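Side-chain contacts in glucose-1-phosphate uridylyltransferase (Sphingomonas elodea, PDB 2UX8), which probably catalyses the transfer of uridylyl from UTP to alpha-D-glucose 1-phosphate, giving UDP-glucose and diphosphate: residues 27-30 with 31-34; 96-99 with 100-103; 153-156 with 157-161. One frame throughout, in Å; residues are numbered along the deposited sequence.

Interaction 1: 27-30 with 31-34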
ATOM      1  N   ARG C  27     -10.735   4.858 -19.233  1.00 40.79           N
ATOM      2  CA  ARG C  27     -12.012   4.569 -19.880  1.00 39.45           C
ATOM      3  C   ARG C  27     -13.036   3.955 -18.956  1.00 36.99           C
ATOM      4  O   ARG C  27     -14.234   4.040 -19.210  1.00 36.36           O
ATOM      5  CB  ARG C  27     -11.832   3.629 -21.060  1.00117.00           C
ATOM      6  CG  ARG C  27     -11.272   4.263 -22.289  1.00117.00           C
ATOM      7  CD  ARG C  27     -11.442   3.303 -23.421  1.00117.00           C
ATOM      8  NE  ARG C  27     -10.509   3.579 -24.490  1.00117.00           N
ATOM      9  CZ  ARG C  27      -9.787   2.640 -25.080  1.00117.00           C
ATOM     10  NH1 ARG C  27      -9.902   1.381 -24.693  1.00117.00           N
ATOM     11  NH2 ARG C  27      -8.948   2.959 -26.049  1.00117.09           N
ATOM     12  N   PHE C  28     -12.570   3.315 -17.890  1.00 50.81           N
ATOM     13  CA  PHE C  28     -13.488   2.674 -16.957  1.00 48.82           C
ATOM     14  C   PHE C  28     -13.785   3.418 -15.662  1.00 47.82           C
ATOM     15  O   PHE C  28     -14.299   2.824 -14.713  1.00 47.57           O
ATOM     16  CB  PHE C  28     -13.016   1.255 -16.622  1.00 38.83           C
ATOM     17  CG  PHE C  28     -13.549   0.207 -17.556  1.00 38.57           C
ATOM     18  CD1 PHE C  28     -13.064   0.099 -18.862  1.00 37.58           C
ATOM     19  CD2 PHE C  28     -14.543  -0.672 -17.133  1.00 37.22           C
ATOM     20  CE1 PHE C  28     -13.561  -0.872 -19.731  1.00 37.64           C
ATOM     21  CE2 PHE C  28     -15.048  -1.645 -17.989  1.00 36.59           C
ATOM     22  CZ  PHE C  28     -14.558  -1.747 -19.291  1.00 37.18           C
ATOM     23  N   LEU C  29     -13.461   4.709 -15.607  1.00 59.86           N
ATOM     24  CA  LEU C  29     -13.754   5.503 -14.410  1.00 58.30           C
ATOM     25  C   LEU C  29     -15.263   5.512 -14.243  1.00 57.76           C
ATOM     26  O   LEU C  29     -15.993   5.448 -15.221  1.00 58.63           O
ATOM     27  CB  LEU C  29     -13.247   6.936 -14.554  1.00 44.38           C
ATOM     28  CG  LEU C  29     -11.808   7.315 -14.171  1.00 43.38           C
ATOM     29  CD1 LEU C  29     -10.979   6.110 -13.818  1.00 42.39           C
ATOM     30  CD2 LEU C  29     -11.176   8.034 -15.311  1.00 42.69           C
ATOM     31  N   PRO C  30     -15.746   5.601 -12.989  1.00 49.78           N
ATOM     32  CA  PRO C  30     -14.929   5.698 -11.778  1.00 48.73           C
ATOM     33  C   PRO C  30     -14.366   4.413 -11.200  1.00 48.64           C
ATOM     34  O   PRO C  30     -13.543   4.458 -10.284  1.00 49.40           O
ATOM     35  CB  PRO C  30     -15.877   6.327 -10.763  1.00 21.79           C
ATOM     36  CG  PRO C  30     -17.250   6.304 -11.380  1.00 22.71           C
ATOM     37  CD  PRO C  30     -17.171   5.503 -12.642  1.00 23.32           C
ATOM     38  N   ALA C  31     -14.821   3.274 -11.700  1.00 18.07           N
ATOM     39  CA  ALA C  31     -14.370   2.007 -11.182  1.00 16.90           C
ATOM     40  C   ALA C  31     -12.858   1.879 -11.079  1.00 16.92           C
ATOM     41  O   ALA C  31     -12.353   1.280 -10.133  1.00 15.41           O
ATOM     42  CB  ALA C  31     -14.934   0.885 -12.026  1.00 35.82           C
ATOM     43  N   THR C  32     -12.130   2.448 -12.033  1.00 35.80           N
ATOM     44  CA  THR C  32     -10.677   2.319 -12.027  1.00 36.50           C
ATOM     45  C   THR C  32      -9.919   3.473 -11.416  1.00 36.94           C
ATOM     46  O   THR C  32      -8.718   3.604 -11.643  1.00 37.25           O
ATOM     47  CB  THR C  32     -10.158   2.127 -13.453  1.00 35.63           C
ATOM     48  OG1 THR C  32     -10.886   2.996 -14.332  1.00 36.84           O
ATOM     49  CG2 THR C  32     -10.315   0.672 -13.890  1.00 34.05           C
ATOM     50  N   LYS C  33     -10.579   4.313 -10.629  1.00 37.72           N
ATOM     51  CA  LYS C  33      -9.819   5.426 -10.103  1.00 38.78           C
ATOM     52  C   LYS C  33      -8.933   5.065  -8.943  1.00 39.30           C
ATOM     53  O   LYS C  33      -8.083   5.847  -8.561  1.00 40.98           O
ATOM     54  CB  LYS C  33     -10.697   6.636  -9.769  1.00 44.21           C
ATOM     55  CG  LYS C  33     -11.468   6.571  -8.507  1.00 42.88           C
ATOM     56  CD  LYS C  33     -11.990   7.950  -8.122  1.00 43.57           C
ATOM     57  CE  LYS C  33     -11.104   8.604  -7.065  1.00 42.27           C
ATOM     58  NZ  LYS C  33     -11.728   9.810  -6.438  1.00 40.39           N
ATOM     59  N   ALA C  34      -9.102   3.870  -8.404  1.00 40.81           N
ATOM     60  CA  ALA C  34      -8.252   3.423  -7.312  1.00 40.95           C
ATOM     61  C   ALA C  34      -8.020   1.918  -7.418  1.00 41.23           C
ATOM     62  O   ALA C  34      -7.364   1.314  -6.572  1.00 42.35           O
ATOM     63  CB  ALA C  34      -8.894   3.763  -5.992  1.00 49.80           C
TER
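Ala31, second residue of the type I beta turn from Pro30 to Lys33, lays its methyl CB against Phe28 O at 3.4 Å; the turn is entered through a cis peptide bond between Leu29 and Pro30. It belongs to the loop between strand 16-21 and helix 47-57, which matches in position and sequence the signature loop of sugar nucleotidyltransferases. Phe28 O also takes a weak hydrogen bond from Thr32 N at 3.5 Å. Phe28 turns its ring away from the turn and meets Phe270 edge-to-face. Thr32 comes next and splits its branches: CG2 packs on Phe28 CB at 3.9 Å, while OG1 faces Leu29, whose side chain crosses it at about a right angle. A chi1 of 41° sets OG1 between the backbone N and the carbonyl carbon of Thr32, and there the hydroxyl is bonded to Gly25 O, earlier in the loop. Lys33 completes the turn; its CB touches Leu29 CD1 at 4.1 Å, and its chain, bent at chi3, carries NZ to Asp79 O of the second subunit. Val97 of that subunit packs on both Leu29 and Pro30. The turn itself is closed by Lys33 N, which bonds to Pro30 O at 3.0 Å with a nearly straight N-H (162°).

Interaction 2: 96-99 with 100-103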
ATOM      1  N   ASP C  96      -8.548 -24.942  -3.203  1.00 50.20           N
ATOM      2  CA  ASP C  96      -8.485 -25.248  -4.628  1.00 50.20           C
ATOM      3  C   ASP C  96      -8.913 -24.060  -5.475  1.00 50.20           C
ATOM      4  O   ASP C  96      -8.437 -23.870  -6.596  1.00 76.59           O
ATOM      5  CB  ASP C  96      -9.380 -26.443  -4.961  1.00101.40           C
ATOM      6  CG  ASP C  96      -8.774 -27.761  -4.532  1.00101.40           C
ATOM      7  OD1 ASP C  96      -7.692 -27.739  -3.909  1.00101.40           O
ATOM      8  OD2 ASP C  96      -9.380 -28.818  -4.818  1.00101.40           O
ATOM      9  N   VAL C  97      -9.813 -23.256  -4.927  1.00 42.43           N
ATOM     10  CA  VAL C  97     -10.335 -22.100  -5.630  1.00 41.25           C
ATOM     11  C   VAL C  97      -9.237 -21.086  -5.948  1.00 41.75           C
ATOM     12  O   VAL C  97      -9.414 -20.203  -6.790  1.00 41.47           O
ATOM     13  CB  VAL C  97     -11.446 -21.437  -4.793  1.00 31.79           C
ATOM     14  CG1 VAL C  97     -10.858 -20.754  -3.581  1.00 29.65           C
ATOM     15  CG2 VAL C  97     -12.209 -20.467  -5.628  1.00 32.44           C
ATOM     16  N   LEU C  98      -8.096 -21.231  -5.282  1.00 34.80           N
ATOM     17  CA  LEU C  98      -6.958 -20.335  -5.465  1.00 35.01           C
ATOM     18  C   LEU C  98      -5.872 -20.951  -6.345  1.00 36.33           C
ATOM     19  O   LEU C  98      -4.823 -20.349  -6.568  1.00 36.40           O
ATOM     20  CB  LEU C  98      -6.360 -19.978  -4.088  1.00 31.48           C
ATOM     21  CG  LEU C  98      -6.773 -18.714  -3.319  1.00 28.40           C
ATOM     22  CD1 LEU C  98      -8.164 -18.305  -3.636  1.00 24.94           C
ATOM     23  CD2 LEU C  98      -6.664 -18.963  -1.860  1.00 27.36           C
ATOM     24  N   ASP C  99      -6.119 -22.162  -6.829  1.00 50.13           N
ATOM     25  CA  ASP C  99      -5.158 -22.870  -7.667  1.00 51.78           C
ATOM     26  C   ASP C  99      -4.761 -22.049  -8.872  1.00 52.41           C
ATOM     27  O   ASP C  99      -5.608 -21.678  -9.670  1.00 52.79           O
ATOM     28  CB  ASP C  99      -5.765 -24.184  -8.151  1.00 70.51           C
ATOM     29  CG  ASP C  99      -5.353 -25.367  -7.304  1.00 73.48           C
ATOM     30  OD1 ASP C  99      -4.829 -25.181  -6.180  1.00 75.31           O
ATOM     31  OD2 ASP C  99      -5.568 -26.500  -7.775  1.00 76.11           O
ATOM     32  N   GLY C 100      -3.473 -21.772  -9.017  1.00 48.14           N
ATOM     33  CA  GLY C 100      -3.035 -20.999 -10.162  1.00 48.85           C
ATOM     34  C   GLY C 100      -2.851 -19.523  -9.869  1.00 49.46           C
ATOM     35  O   GLY C 100      -2.404 -18.762 -10.726  1.00 49.89           O
ATOM     36  N   THR C 101      -3.196 -19.105  -8.657  1.00 49.44           N
ATOM     37  CA  THR C 101      -3.040 -17.708  -8.296  1.00 49.24           C
ATOM     38  C   THR C 101      -1.657 -17.476  -7.744  1.00 49.24           C
ATOM     39  O   THR C 101      -1.247 -16.341  -7.547  1.00 49.20           O
ATOM     40  CB  THR C 101      -4.036 -17.250  -7.223  1.00 48.47           C
ATOM     41  OG1 THR C 101      -3.860 -18.029  -6.039  1.00 48.96           O
ATOM     42  CG2 THR C 101      -5.448 -17.390  -7.714  1.00 47.42           C
ATOM     43  N   ARG C 102      -0.928 -18.551  -7.488  1.00 50.75           N
ATOM     44  CA  ARG C 102       0.403 -18.387  -6.947  1.00 50.57           C
ATOM     45  C   ARG C 102       1.378 -19.272  -7.683  1.00 49.79           C
ATOM     46  O   ARG C 102       1.148 -20.467  -7.820  1.00 49.63           O
ATOM     47  CB  ARG C 102       0.403 -18.742  -5.472  1.00 72.12           C
ATOM     48  CG  ARG C 102       1.477 -18.063  -4.682  1.00 75.39           C
ATOM     49  CD  ARG C 102       1.532 -18.670  -3.312  1.00 82.00           C
ATOM     50  NE  ARG C 102       2.052 -20.028  -3.379  1.00 86.50           N
ATOM     51  CZ  ARG C 102       1.903 -20.935  -2.425  1.00 89.63           C
ATOM     52  NH1 ARG C 102       1.241 -20.638  -1.321  1.00 91.24           N
ATOM     53  NH2 ARG C 102       2.427 -22.139  -2.571  1.00 91.62           N
ATOM     54  N   LEU C 103       2.461 -18.680  -8.168  1.00 42.64           N
ATOM     55  CA  LEU C 103       3.481 -19.437  -8.873  1.00 41.92           C
ATOM     56  C   LEU C 103       4.653 -19.684  -7.935  1.00 41.19           C
ATOM     57  O   LEU C 103       4.625 -19.273  -6.774  1.00 41.23           O
ATOM     58  CB  LEU C 103       3.952 -18.669 -10.108  1.00 50.61           C
ATOM     59  CG  LEU C 103       3.260 -18.959 -11.448  1.00 51.04           C
ATOM     60  CD1 LEU C 103       1.776 -18.743 -11.358  1.00 49.29           C
ATOM     61  CD2 LEU C 103       3.847 -18.053 -12.509  1.00 50.56           C
TER
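Thr101 grips the carbonyl of Leu98 twice, closing the type II beta turn that runs from Leu98 to Thr101. The backbone bond, Thr101 N to Leu98 O, is 2.9 Å with an N-H angle of 154°. The second comes from the hydroxyl: Thr101 OG1 gives its proton to Leu98 O at 2.6 Å, in the carbonyl plane and on a lone pair. With chi1 at 60°, OG1 stands between the backbone N and carbonyl carbon of Thr101, the setting that turns the hydroxyl back toward Leu98 O. It is also bonded to Lys33 NZ of the second subunit, so this one threonine links the turn to the interface. Carbon contact is slight: Leu98 CB only skirts the hydroxyl, 3.7 Å from Thr101 OG1. Across the interface, Leu98 rests on Leu29 and Thr101 on Pro30 of the second subunit. Gly100, third in the turn, has a positive phi of 97°, the usual place of glycine in a type II turn. Just upstream, Asp99 N bonds to Asp96 O at 2.9 Å as the 3-10 segment 96-98 gives way to the turn. The whole bend lies in the loop that joins helix 82-89 to strand 108-112, and Gly100 O is held by Gln49 NE2 of helix 47-57.

Interaction 3: 153-156 with 157-161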
ATOM      1  N   GLN C 153      -1.874 -21.712 -28.642  1.00 38.05           N
ATOM      2  CA  GLN C 153      -2.041 -21.904 -30.076  1.00 37.54           C
ATOM      3  C   GLN C 153      -0.872 -21.252 -30.796  1.00 37.97           C
ATOM      4  O   GLN C 153      -0.330 -21.801 -31.756  1.00 38.65           O
ATOM      5  CB  GLN C 153      -3.346 -21.277 -30.559  1.00 35.10           C
ATOM      6  CG  GLN C 153      -4.575 -21.859 -29.888  1.00 34.29           C
ATOM      7  CD  GLN C 153      -5.878 -21.352 -30.472  1.00 30.86           C
ATOM      8  OE1 GLN C 153      -6.938 -21.529 -29.882  1.00 30.66           O
ATOM      9  NE2 GLN C 153      -5.807 -20.727 -31.636  1.00 31.11           N
ATOM     10  N   MET C 154      -0.469 -20.086 -30.311  1.00 27.96           N
ATOM     11  CA  MET C 154       0.632 -19.350 -30.912  1.00 28.41           C
ATOM     12  C   MET C 154       1.975 -20.026 -30.750  1.00 28.88           C
ATOM     13  O   MET C 154       2.783 -20.053 -31.689  1.00 28.38           O
ATOM     14  CB  MET C 154       0.702 -17.940 -30.334  1.00 36.32           C
ATOM     15  CG  MET C 154      -0.236 -16.977 -31.021  1.00 35.75           C
ATOM     16  SD  MET C 154      -0.132 -15.326 -30.362  1.00 37.34           S
ATOM     17  CE  MET C 154       1.330 -14.723 -31.135  1.00 35.68           C
ATOM     18  N   VAL C 155       2.223 -20.567 -29.563  1.00 44.32           N
ATOM     19  CA  VAL C 155       3.488 -21.244 -29.307  1.00 46.06           C
ATOM     20  C   VAL C 155       3.557 -22.511 -30.174  1.00 46.59           C
ATOM     21  O   VAL C 155       4.628 -22.910 -30.639  1.00 46.97           O
ATOM     22  CB  VAL C 155       3.643 -21.592 -27.799  1.00 40.03           C
ATOM     23  CG1 VAL C 155       2.659 -22.647 -27.405  1.00 42.12           C
ATOM     24  CG2 VAL C 155       5.042 -22.062 -27.514  1.00 39.68           C
ATOM     25  N   ASP C 156       2.404 -23.127 -30.403  1.00 51.87           N
ATOM     26  CA  ASP C 156       2.321 -24.319 -31.238  1.00 52.19           C
ATOM     27  C   ASP C 156       2.854 -24.004 -32.628  1.00 52.02           C
ATOM     28  O   ASP C 156       3.588 -24.797 -33.220  1.00 52.98           O
ATOM     29  CB  ASP C 156       0.868 -24.792 -31.344  1.00 36.03           C
ATOM     30  CG  ASP C 156       0.443 -25.639 -30.158  1.00 37.60           C
ATOM     31  OD1 ASP C 156      -0.777 -25.834 -29.952  1.00 40.14           O
ATOM     32  OD2 ASP C 156       1.331 -26.126 -29.428  1.00 38.33           O
ATOM     33  N   ALA C 157       2.467 -22.846 -33.150  1.00 35.97           N
ATOM     34  CA  ALA C 157       2.922 -22.412 -34.463  1.00 36.00           C
ATOM     35  C   ALA C 157       4.361 -21.942 -34.393  1.00 36.55           C
ATOM     36  O   ALA C 157       5.075 -21.986 -35.382  1.00 37.13           O
ATOM     37  CB  ALA C 157       2.051 -21.282 -34.984  1.00  9.26           C
ATOM     38  N   TYR C 158       4.777 -21.466 -33.226  1.00 48.99           N
ATOM     39  CA  TYR C 158       6.138 -20.989 -33.049  1.00 49.03           C
ATOM     40  C   TYR C 158       7.085 -22.174 -33.199  1.00 50.82           C
ATOM     41  O   TYR C 158       8.072 -22.101 -33.932  1.00 50.39           O
ATOM     42  CB  TYR C 158       6.303 -20.343 -31.663  1.00 31.69           C
ATOM     43  CG  TYR C 158       7.731 -19.998 -31.333  1.00 28.25           C
ATOM     44  CD1 TYR C 158       8.408 -19.013 -32.049  1.00 25.59           C
ATOM     45  CD2 TYR C 158       8.426 -20.688 -30.339  1.00 25.60           C
ATOM     46  CE1 TYR C 158       9.748 -18.720 -31.795  1.00 26.21           C
ATOM     47  CE2 TYR C 158       9.770 -20.404 -30.071  1.00 26.54           C
ATOM     48  CZ  TYR C 158      10.424 -19.419 -30.804  1.00 27.81           C
ATOM     49  OH  TYR C 158      11.746 -19.126 -30.551  1.00 28.47           O
ATOM     50  N   ASN C 159       6.763 -23.262 -32.502  1.00 87.92           N
ATOM     51  CA  ASN C 159       7.558 -24.490 -32.526  1.00 90.57           C
ATOM     52  C   ASN C 159       7.876 -24.981 -33.925  1.00 91.79           C
ATOM     53  O   ASN C 159       8.811 -25.763 -34.115  1.00 93.49           O
ATOM     54  CB  ASN C 159       6.829 -25.628 -31.806  1.00 64.44           C
ATOM     55  CG  ASN C 159       6.892 -25.507 -30.304  1.00 67.34           C
ATOM     56  OD1 ASN C 159       7.967 -25.552 -29.700  1.00 70.88           O
ATOM     57  ND2 ASN C 159       5.734 -25.355 -29.686  1.00 69.41           N
ATOM     58  N   LYS C 160       7.087 -24.553 -34.902  1.00 66.72           N
ATOM     59  CA  LYS C 160       7.324 -24.999 -36.264  1.00 67.19           C
ATOM     60  C   LYS C 160       7.939 -23.969 -37.197  1.00 66.89           C
ATOM     61  O   LYS C 160       8.773 -24.319 -38.030  1.00 67.72           O
ATOM     62  CB  LYS C 160       6.039 -25.554 -36.880  1.00 67.86           C
ATOM     63  CG  LYS C 160       4.897 -24.595 -36.943  1.00 70.25           C
ATOM     64  CD  LYS C 160       3.681 -25.237 -37.588  1.00 74.86           C
ATOM     65  CE  LYS C 160       3.861 -25.440 -39.088  1.00 74.95           C
ATOM     66  NZ  LYS C 160       2.668 -26.072 -39.737  1.00 76.77           N
ATOM     67  N   VAL C 161       7.546 -22.705 -37.071  1.00 43.35           N
ATOM     68  CA  VAL C 161       8.116 -21.681 -37.934  1.00 43.07           C
ATOM     69  C   VAL C 161       9.111 -20.718 -37.274  1.00 42.91           C
ATOM     70  O   VAL C 161       9.889 -20.067 -37.983  1.00 43.15           O
ATOM     71  CB  VAL C 161       7.020 -20.877 -38.613  1.00 45.85           C
ATOM     72  CG1 VAL C 161       7.629 -19.949 -39.635  1.00 47.09           C
ATOM     73  CG2 VAL C 161       6.040 -21.823 -39.278  1.00 45.77           C
TER
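Val155 and Asn159 stand side by side one turn apart on helix 150-161, pointing the same way, with CG2 of Val155 4.0 Å from ND2 of Asn159. That Asn159 ND2 comes 2.8 Å from Val155 O, but too badly angled for a hydrogen bond, and the asparagine is poorly ordered. One residue earlier, Tyr158 CB lies beside Val155 O, while the Ala157 methyl CB lies 3.6 Å from Met154 O. Underneath, i to i+4 backbone bonds fix this spacing: Tyr158 N to Met154 O at 2.9 Å and Asn159 N to Val155 O at 2.9 Å. Further along, Ala157 O accepts from both Lys160 N and Val161 N. Farther out lies the sheet: Met154, Ala157 and Tyr158 cover Leu165 of strand 164-170, and Met154 also reaches Arg215 and Ile217. The tyrosine's CG lies opposite its backbone N (chi1 172°), which sends the ring toward Ile217. Strand 215-218 also carries Tyr216, a residue of the second glucose 1-phosphate site, about 6 Å from Met154 between side chains. Asp156, in contrast, forms a long, weak ion pair with Lys152. The chemistry is thus two-sided: an apolar face seats the helix on the sheet, with polar and charged groups on the outer face.

All three contacts are local, yet they differ in burial. Interaction 1 is wholly buried, whereas interactions 2 and 3 are only partly so. The first two are loop turns closed by a bond back to a carbonyl three residues earlier; 153-161 relies on the regular bonding of a helix and on apolar cover from the sheet. Although 27-34 and 96-103 are about 19 Å apart at their nearest atoms within one chain, they meet across the tetramer, since residues of one pack against those of the other on the second subunit. Interaction 3, across the chain's centre from interaction 1, touches no other protein chain of the assembly and backs, through Met154, strand 215-218, which carries the glucose 1-phosphate residue Tyr216.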